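Local coordinates for peptide-binding protein (Photobacterium damsela subsp. piscicida, PDB 6SQX) that cleaves the peptidoglycan of potentially competing bacteria as a secreted NlpC/P60 D,L-endopeptidase, probably by a cysteine-peptidase mechanism, at residues L367-E372 and S461-V466; G401-N406 and V410-N415. All coordinates share one frame; numbering follows the deposited sequence. Where two conformers were deposited one is given.

In the fold
Contact 1 and contact 2 both belong to the six-stranded antiparallel sheet that includes strands 395-405, 408-415 and 467-472, with helix 361-370 lying against it; their centres are about 11 Å apart. Contact 2 is a hairpin between adjacent strands, joined by backbone hydrogen bonds and only partly buried; contact 1 is a small buried one, purely apolar, joining the end of helix 361-370 to the loop before strand 467-472, and along the chain it encloses the hairpin. The two meet where the helix lies over the sheet: Val369 CG2 comes to 3.8 Å from Ala411 N, and Leu368 O to 3.7 Å from Ala411 CB. Backbone bonding holds the hairpin strands together, while side-chain packing covers the sheet.

Contact 1. Residues L367-E372 and S461-V466; sequences LLVEQE and SLWNAV
Trp463 reaches Leu368 because its first torsion, -72°, sets CG beside the backbone N and anti to the carbonyl carbon, and a second torsion of 107° turns the six-membered half of the indole toward the helix. The Leu368 side chain leaves the last turn of helix 361-370 in the direction of the loop. The backbones stay well separated, the nearest CA atoms, those of Leu368 and Trp463, being 10.5 Å apart, so the contact depends on the reach of the indole.

The touching is done by one corner of the ring. Leu368 CB lies at the edge, near the indole plane, 3.9 Å from Trp463 CH2, and Leu368 CD2 is equally close to that carbon, with Trp463 CZ3 at 4.1 Å from CD2. The two side chains run antiparallel alongside one another rather than meeting end on. Val369 adds a looser touch, its CG2 approaching Trp463 CH2 obliquely at 4.5 Å. No hydrogen bond crosses, and the interface amounts to 102 Å² summed over both sides.

The backbone that carries the indole is held by local bonds. Ser461 OG accepts a hydrogen bond from Trp463 N (3.1 Å, 146° at the hydrogen), which defines an ST turn, and Asn464 N bonds to Ser461 O at 2.9 Å, the i+3 to i bond of the short 3-10 turn. Helix 361-370 adds Arg364, whose NH1 bonds to the carbonyl oxygens of Trp463 and Ala465, and Lys365, which makes a cation-pi contact with the indole. Leu368 also packs on Phe468 and Thr470 of one strand and Ala411 of another, which makes this helix-on-sheet packing of the papain-like NlpC/P60 fold, with a tryptophan from a connecting loop filling in beside the helix.

Contact 2. Residues G401-N406 and V410-N415; sequences GTTEYN and VAIMFN. With EDO (1,2-ethanediol), chain O.
The side chains of Thr403 and Ile412 lie roughly perpendicular and meet methyl to methyl, Thr403 CG2 3.6 Å from Ile412 CG2. Val410 sits on the same face of the sheet, and its CG2 is 3.8 Å from Thr403 CG2, so three branched side chains form one apolar row. Thr403 CG2 is placed between the backbone N and the carbonyl carbon, with OG1 anti to the N (chi1 -163°), which directs the methyl to both neighbours. Val410 CG2 also touches Tyr405 CB at 3.7 Å; these two side chains cross obliquely, and the Tyr405 ring itself leads away toward Glu29, which its OH hydrogen-bonds. On the reverse face, Thr402 CG2 lies over the backbone, 4.1 Å from Ala411 CA.

Backbone bonds set this register. Thr403 and Val410 are an antiparallel hydrogen-bonded pair: Val410 N donates to Thr403 O at 2.8 Å, nearly straight at 170°, and Thr403 N donates to Val410 O at 2.9 Å. Thr402 and Ala411 form the adjoining non-hydrogen-bonded pair. The short segments 401-405 and 410-415 run at 120° to each other, a strong twist. An ethanediol, probably from the crystallisation liquor, lies by Thr403, but its O1 is placed too close to be trusted in detail.

The hairpin occupies inner positions of an antiparallel sheet, strand 408-415 pairing on its other side with strand 438-441. Phe414 packs against Leu327, Leu328 and Leu331 of helix 326-334, whereas helix 361-370 lies on the opposite face, that of Thr402 and Ala411.

Contact 1. Residues L367-E372 and S461-V466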
ATOM      1  N   LEU A 367      20.551 -18.660  -2.444  1.00 33.90           N
ATOM      2  CA  LEU A 367      20.494 -17.383  -3.148  1.00 33.78           C
ATOM      3  C   LEU A 367      20.388 -16.223  -2.170  1.00 32.74           C
ATOM      4  O   LEU A 367      21.169 -15.265  -2.250  1.00 34.00           O
ATOM      5  CB  LEU A 367      19.334 -17.355  -4.144  1.00 35.66           C
ATOM      6  CG  LEU A 367      19.082 -15.953  -4.742  1.00 39.64           C
ATOM      7  CD1 LEU A 367      20.314 -15.361  -5.478  1.00 42.11           C
ATOM      8  CD2 LEU A 367      17.853 -15.940  -5.668  1.00 38.66           C
ATOM      9  N   LEU A 368      19.421 -16.276  -1.250  1.00 29.69           N
ATOM     10  CA  LEU A 368      19.147 -15.103  -0.429  1.00 27.29           C
ATOM     11  C   LEU A 368      20.139 -14.910   0.714  1.00 29.08           C
ATOM     12  O   LEU A 368      20.287 -13.782   1.208  1.00 28.89           O
ATOM     13  CB  LEU A 368      17.708 -15.141   0.113  1.00 26.74           C
ATOM     14  CG  LEU A 368      16.599 -14.593  -0.778  1.00 27.49           C
ATOM     15  CD1 LEU A 368      16.378 -15.476  -2.004  1.00 28.83           C
ATOM     16  CD2 LEU A 368      15.321 -14.483   0.047  1.00 29.51           C
ATOM     17  N   VAL A 369      20.805 -15.969   1.155  1.00 30.92           N
ATOM     18  CA  VAL A 369      21.716 -15.894   2.280  1.00 35.57           C
ATOM     19  C   VAL A 369      23.151 -15.762   1.816  1.00 39.64           C
ATOM     20  O   VAL A 369      23.877 -14.886   2.273  1.00 39.60           O
ATOM     21  CB  VAL A 369      21.521 -17.089   3.243  1.00 36.24           C
ATOM     22  CG1 VAL A 369      22.490 -16.991   4.427  1.00 37.76           C
ATOM     23  CG2 VAL A 369      20.074 -17.157   3.730  1.00 36.37           C
ATOM     24  N   GLU A 370      23.571 -16.620   0.886  1.00 43.38           N
ATOM     25  CA  GLU A 370      24.949 -16.629   0.427  1.00 49.37           C
ATOM     26  C   GLU A 370      25.155 -15.878  -0.877  1.00 52.98           C
ATOM     27  O   GLU A 370      26.302 -15.710  -1.292  1.00 52.72           O
ATOM     28  CB  GLU A 370      25.453 -18.072   0.278  1.00 51.76           C
ATOM     29  CG  GLU A 370      25.185 -18.965   1.491  1.00 54.80           C
ATOM     30  CD  GLU A 370      25.958 -18.544   2.740  1.00 56.75           C
ATOM     31  OE1 GLU A 370      26.843 -17.652   2.642  1.00 56.71           O
ATOM     32  OE2 GLU A 370      25.676 -19.113   3.823  1.00 58.15           O
ATOM     33  N   GLN A 371      24.083 -15.394  -1.503  1.00 57.60           N
ATOM     34  CA  GLN A 371      24.121 -14.863  -2.865  1.00 64.46           C
ATOM     35  C   GLN A 371      24.853 -15.812  -3.812  1.00 68.11           C
ATOM     36  O   GLN A 371      25.786 -15.431  -4.521  1.00 68.53           O
ATOM     37  CB  GLN A 371      24.703 -13.457  -2.941  1.00 67.62           C
ATOM     38  CG  GLN A 371      24.714 -12.655  -1.671  1.00 70.98           C
ATOM     39  CD  GLN A 371      25.832 -11.637  -1.709  1.00 74.52           C
ATOM     40  OE1 GLN A 371      26.899 -11.895  -2.280  1.00 76.29           O
ATOM     41  NE2 GLN A 371      25.599 -10.468  -1.124  1.00 75.42           N
ATOM     42  N   GLU A 372      24.424 -17.072  -3.807  1.00 71.14           N
ATOM     43  CA  GLU A 372      24.978 -18.097  -4.679  1.00 75.33           C
ATOM     44  C   GLU A 372      24.226 -18.198  -5.997  1.00 74.76           C
ATOM     45  O   GLU A 372      24.339 -19.216  -6.692  1.00 74.79           O
ATOM     46  CB  GLU A 372      24.952 -19.456  -3.973  1.00 79.72           C
ATOM     47  CG  GLU A 372      26.302 -20.135  -3.836  1.00 83.57           C
ATOM     48  CD  GLU A 372      27.149 -19.530  -2.732  1.00 86.85           C
ATOM     49  OE1 GLU A 372      27.575 -18.361  -2.874  1.00 88.00           O
ATOM     50  OE2 GLU A 372      27.376 -20.223  -1.714  1.00 87.87           O
ATOM     51  N   SER A 461       6.660 -22.735   7.103  1.00 22.33           N
ATOM     52  CA  SER A 461       7.727 -21.761   6.879  1.00 21.87           C
ATOM     53  C   SER A 461       7.559 -21.027   5.550  1.00 19.61           C
ATOM     54  O   SER A 461       7.219 -21.625   4.523  1.00 21.03           O
ATOM     55  CB  SER A 461       9.096 -22.433   6.900  1.00 23.37           C
ATOM     56  OG  SER A 461      10.101 -21.474   6.594  1.00 24.26           O
ATOM     57  N   LEU A 462       7.792 -19.709   5.560  1.00 21.18           N
ATOM     58  CA  LEU A 462       7.750 -18.967   4.301  0.52 20.68           C
ATOM     59  C   LEU A 462       8.768 -19.496   3.301  1.00 21.53           C
ATOM     60  O   LEU A 462       8.569 -19.360   2.085  1.00 22.63           O
ATOM     61  CB  LEU A 462       7.983 -17.473   4.535  0.52 19.87           C
ATOM     62  CG  LEU A 462       6.762 -16.667   4.957  0.52 20.92           C
ATOM     63  CD1 LEU A 462       6.262 -17.067   6.337  0.52 20.59           C
ATOM     64  CD2 LEU A 462       7.069 -15.166   4.896  0.52 20.45           C
ATOM     65  N   TRP A 463       9.866 -20.097   3.779  1.00 23.05           N
ATOM     66  CA  TRP A 463      10.842 -20.688   2.856  1.00 23.34           C
ATOM     67  C   TRP A 463      10.265 -21.848   2.070  1.00 24.19           C
ATOM     68  O   TRP A 463      10.853 -22.226   1.046  1.00 24.77           O
ATOM     69  CB  TRP A 463      12.067 -21.216   3.615  1.00 23.39           C
ATOM     70  CG  TRP A 463      12.971 -20.145   4.152  1.00 23.64           C
ATOM     71  CD1 TRP A 463      13.123 -19.766   5.473  1.00 23.95           C
ATOM     72  CD2 TRP A 463      13.852 -19.306   3.391  1.00 23.67           C
ATOM     73  NE1 TRP A 463      14.043 -18.760   5.553  1.00 23.67           N
ATOM     74  CE2 TRP A 463      14.504 -18.449   4.300  1.00 24.26           C
ATOM     75  CE3 TRP A 463      14.136 -19.188   2.020  1.00 24.59           C
ATOM     76  CZ2 TRP A 463      15.453 -17.506   3.894  1.00 24.77           C
ATOM     77  CZ3 TRP A 463      15.082 -18.266   1.615  1.00 24.89           C
ATOM     78  CH2 TRP A 463      15.741 -17.433   2.552  1.00 24.11           C
ATOM     79  N   ASN A 464       9.153 -22.436   2.534  1.00 24.12           N
ATOM     80  CA  ASN A 464       8.539 -23.569   1.849  1.00 24.44           C
ATOM     81  C   ASN A 464       7.301 -23.178   1.050  1.00 25.18           C
ATOM     82  O   ASN A 464       6.574 -24.063   0.574  1.00 25.77           O
ATOM     83  CB  ASN A 464       8.210 -24.687   2.844  1.00 26.68           C
ATOM     84  CG  ASN A 464       9.434 -25.234   3.523  1.00 30.06           C
ATOM     85  OD1 ASN A 464       9.492 -25.292   4.775  1.00 32.34           O
ATOM     86  ND2 ASN A 464      10.443 -25.615   2.725  1.00 31.18           N
ATOM     87  N   ALA A 465       7.050 -21.879   0.872  1.00 24.43           N
ATOM     88  CA  ALA A 465       5.885 -21.443   0.106  1.00 24.12           C
ATOM     89  C   ALA A 465       5.949 -22.005  -1.314  1.00 26.34           C
ATOM     90  O   ALA A 465       7.022 -22.096  -1.913  1.00 27.71           O
ATOM     91  CB  ALA A 465       5.832 -19.905   0.091  1.00 24.20           C
ATOM     92  N   VAL A 466       4.789 -22.378  -1.854  1.00 26.35           N
ATOM     93  CA  VAL A 466       4.775 -22.932  -3.208  1.00 27.19           C
ATOM     94  C   VAL A 466       5.276 -21.891  -4.201  1.00 27.57           C
ATOM     95  O   VAL A 466       6.108 -22.180  -5.076  1.00 28.66           O
ATOM     96  CB  VAL A 466       3.371 -23.448  -3.563  1.00 28.41           C
ATOM     97  CG1 VAL A 466       3.335 -23.862  -5.018  1.00 27.77           C
ATOM     98  CG2 VAL A 466       2.977 -24.638  -2.649  1.00 29.79           C
TER

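Contact 2. Residues G401-N406 and V410-N415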
ATOM      1  N   GLY A 401      19.069  -7.964   2.945  1.00 23.64           N
ATOM      2  CA  GLY A 401      20.355  -8.609   3.146  1.00 25.59           C
ATOM      3  C   GLY A 401      20.309  -9.689   4.214  1.00 25.38           C
ATOM      4  O   GLY A 401      19.335 -10.458   4.283  1.00 24.88           O
ATOM      5  N   THR A 402      21.351  -9.756   5.056  1.00 25.14           N
ATOM      6  CA  THR A 402      21.462 -10.806   6.069  1.00 25.36           C
ATOM      7  C   THR A 402      21.832 -10.215   7.428  1.00 27.12           C
ATOM      8  O   THR A 402      22.239  -9.050   7.543  1.00 29.06           O
ATOM      9  CB  THR A 402      22.524 -11.856   5.665  1.00 27.10           C
ATOM     10  OG1 THR A 402      23.805 -11.231   5.535  1.00 29.81           O
ATOM     11  CG2 THR A 402      22.165 -12.525   4.340  1.00 28.30           C
ATOM     12  N   THR A 403      21.700 -11.050   8.466  1.00 25.58           N
ATOM     13  CA  THR A 403      22.150 -10.703   9.805  1.00 26.33           C
ATOM     14  C   THR A 403      22.542 -11.994  10.513  1.00 27.68           C
ATOM     15  O   THR A 403      22.193 -13.093  10.079  1.00 28.71           O
ATOM     16  CB  THR A 403      21.043  -9.943  10.570  1.00 26.48           C
ATOM     17  OG1 THR A 403      21.597  -9.265  11.704  1.00 27.65           O
ATOM     18  CG2 THR A 403      19.933 -10.871  11.041  1.00 26.32           C
ATOM     19  N   GLU A 404      23.248 -11.853  11.634  1.00 28.20           N
ATOM     20  CA  GLU A 404      23.529 -12.987  12.503  1.00 31.01           C
ATOM     21  C   GLU A 404      22.388 -13.128  13.505  1.00 29.20           C
ATOM     22  O   GLU A 404      22.128 -12.213  14.289  1.00 29.35           O
ATOM     23  CB  GLU A 404      24.843 -12.756  13.239  1.00 36.84           C
ATOM     24  CG  GLU A 404      26.064 -12.830  12.337  1.00 44.38           C
ATOM     25  CD  GLU A 404      26.293 -14.221  11.729  1.00 50.86           C
ATOM     26  OE1 GLU A 404      26.113 -15.239  12.441  1.00 53.11           O
ATOM     27  OE2 GLU A 404      26.658 -14.288  10.529  1.00 52.77           O
ATOM     28  N   TYR A 405      21.725 -14.282  13.497  1.00 28.97           N
ATOM     29  CA  TYR A 405      20.604 -14.535  14.394  1.00 28.94           C
ATOM     30  C   TYR A 405      20.702 -15.972  14.880  1.00 32.70           C
ATOM     31  O   TYR A 405      20.688 -16.906  14.067  1.00 33.85           O
ATOM     32  CB  TYR A 405      19.289 -14.297  13.645  1.00 26.46           C
ATOM     33  CG  TYR A 405      18.015 -14.647  14.386  1.00 24.26           C
ATOM     34  CD1 TYR A 405      17.804 -14.273  15.723  1.00 24.71           C
ATOM     35  CD2 TYR A 405      16.991 -15.331  13.733  1.00 24.43           C
ATOM     36  CE1 TYR A 405      16.601 -14.575  16.383  1.00 23.36           C
ATOM     37  CE2 TYR A 405      15.797 -15.640  14.387  1.00 24.30           C
ATOM     38  CZ  TYR A 405      15.609 -15.272  15.716  1.00 23.13           C
ATOM     39  OH  TYR A 405      14.418 -15.573  16.336  1.00 24.01           O
ATOM     40  N   ASN A 406      20.812 -16.145  16.198  1.00 37.70           N
ATOM     41  CA  ASN A 406      21.088 -17.455  16.798  1.00 44.06           C
ATOM     42  C   ASN A 406      22.355 -18.092  16.216  1.00 47.34           C
ATOM     43  O   ASN A 406      22.362 -19.256  15.812  1.00 47.93           O
ATOM     44  CB  ASN A 406      19.882 -18.384  16.664  1.00 46.10           C
ATOM     45  CG  ASN A 406      18.665 -17.873  17.408  1.00 48.35           C
ATOM     46  OD1 ASN A 406      17.531 -18.035  16.951  1.00 48.72           O
ATOM     47  ND2 ASN A 406      18.894 -17.246  18.562  1.00 48.35           N
ATOM     48  N   VAL A 410      21.195 -15.308   8.612  1.00 28.40           N
ATOM     49  CA  VAL A 410      19.839 -15.430   8.090  1.00 26.40           C
ATOM     50  C   VAL A 410      19.528 -14.245   7.187  1.00 23.49           C
ATOM     51  O   VAL A 410      20.010 -13.128   7.411  1.00 24.66           O
ATOM     52  CB  VAL A 410      18.770 -15.585   9.204  1.00 27.47           C
ATOM     53  CG1 VAL A 410      19.119 -16.777  10.130  1.00 28.69           C
ATOM     54  CG2 VAL A 410      18.566 -14.296   9.996  1.00 27.11           C
ATOM     55  N   ALA A 411      18.757 -14.501   6.136  1.00 22.41           N
ATOM     56  CA  ALA A 411      18.240 -13.430   5.294  1.00 22.99           C
ATOM     57  C   ALA A 411      17.075 -12.713   5.992  1.00 23.53           C
ATOM     58  O   ALA A 411      16.286 -13.335   6.711  1.00 23.83           O
ATOM     59  CB  ALA A 411      17.789 -14.009   3.957  1.00 24.16           C
ATOM     60  N   ILE A 412      16.947 -11.395   5.748  1.00 22.08           N
ATOM     61  CA  ILE A 412      15.967 -10.556   6.446  1.00 21.32           C
ATOM     62  C   ILE A 412      15.192  -9.670   5.472  1.00 20.69           C
ATOM     63  O   ILE A 412      15.620  -9.422   4.336  1.00 21.24           O
ATOM     64  CB  ILE A 412      16.613  -9.678   7.548  1.00 22.72           C
ATOM     65  CG1 ILE A 412      17.684  -8.780   6.901  1.00 24.38           C
ATOM     66  CG2 ILE A 412      17.269 -10.547   8.639  1.00 22.38           C
ATOM     67  CD1 ILE A 412      18.046  -7.574   7.709  1.00 27.30           C
ATOM     68  N   MET A 413      14.033  -9.194   5.934  1.00 19.54           N
ATOM     69  CA  MET A 413      13.221  -8.306   5.110  1.00 18.30           C
ATOM     70  C   MET A 413      12.450  -7.318   5.981  1.00 18.14           C
ATOM     71  O   MET A 413      12.094  -7.601   7.132  1.00 18.50           O
ATOM     72  CB  MET A 413      12.245  -9.118   4.218  1.00 18.70           C
ATOM     73  CG  MET A 413      11.363 -10.087   5.076  1.00 19.67           C
ATOM     74  SD  MET A 413      10.079 -10.799   4.010  1.00 20.54           S
ATOM     75  CE  MET A 413       9.312 -11.956   5.123  1.00 20.31           C
ATOM     76  N   PHE A 414      12.156  -6.165   5.394  1.00 17.91           N
ATOM     77  CA  PHE A 414      11.261  -5.174   5.987  1.00 17.68           C
ATOM     78  C   PHE A 414       9.865  -5.491   5.468  1.00 16.75           C
ATOM     79  O   PHE A 414       9.680  -5.614   4.238  1.00 17.24           O
ATOM     80  CB  PHE A 414      11.693  -3.787   5.517  1.00 18.48           C
ATOM     81  CG  PHE A 414      10.751  -2.685   5.891  1.00 18.03           C
ATOM     82  CD1 PHE A 414      10.530  -2.349   7.225  1.00 18.55           C
ATOM     83  CD2 PHE A 414      10.165  -1.892   4.905  1.00 19.39           C
ATOM     84  CE1 PHE A 414       9.689  -1.272   7.564  1.00 18.54           C
ATOM     85  CE2 PHE A 414       9.343  -0.824   5.241  1.00 19.99           C
ATOM     86  CZ  PHE A 414       9.113  -0.500   6.574  1.00 18.88           C
ATOM     87  N   ASN A 415       8.885  -5.691   6.352  1.00 16.59           N
ATOM     88  CA  ASN A 415       7.586  -6.136   5.857  1.00 16.70           C
ATOM     89  C   ASN A 415       6.494  -5.899   6.890  1.00 16.33           C
ATOM     90  O   ASN A 415       6.780  -5.632   8.066  1.00 17.10           O
ATOM     91  CB  ASN A 415       7.661  -7.607   5.365  1.00 17.82           C
ATOM     92  CG  ASN A 415       7.825  -8.660   6.493  1.00 16.89           C
ATOM     93  OD1 ASN A 415       7.073  -9.632   6.571  1.00 18.02           O
ATOM     94  ND2 ASN A 415       8.833  -8.490   7.337  1.00 18.90           N
TER
HETATM   95  C1  EDO O 513      20.414  -9.821  14.574  1.00 37.80           C
HETATM   96  O1  EDO O 513      21.588  -9.429  13.872  1.00 50.09           O
HETATM   97  C2  EDO O 513      19.634  -8.593  14.986  1.00 34.31           C
HETATM   98  O2  EDO O 513      19.025  -8.916  16.197  1.00 30.45           O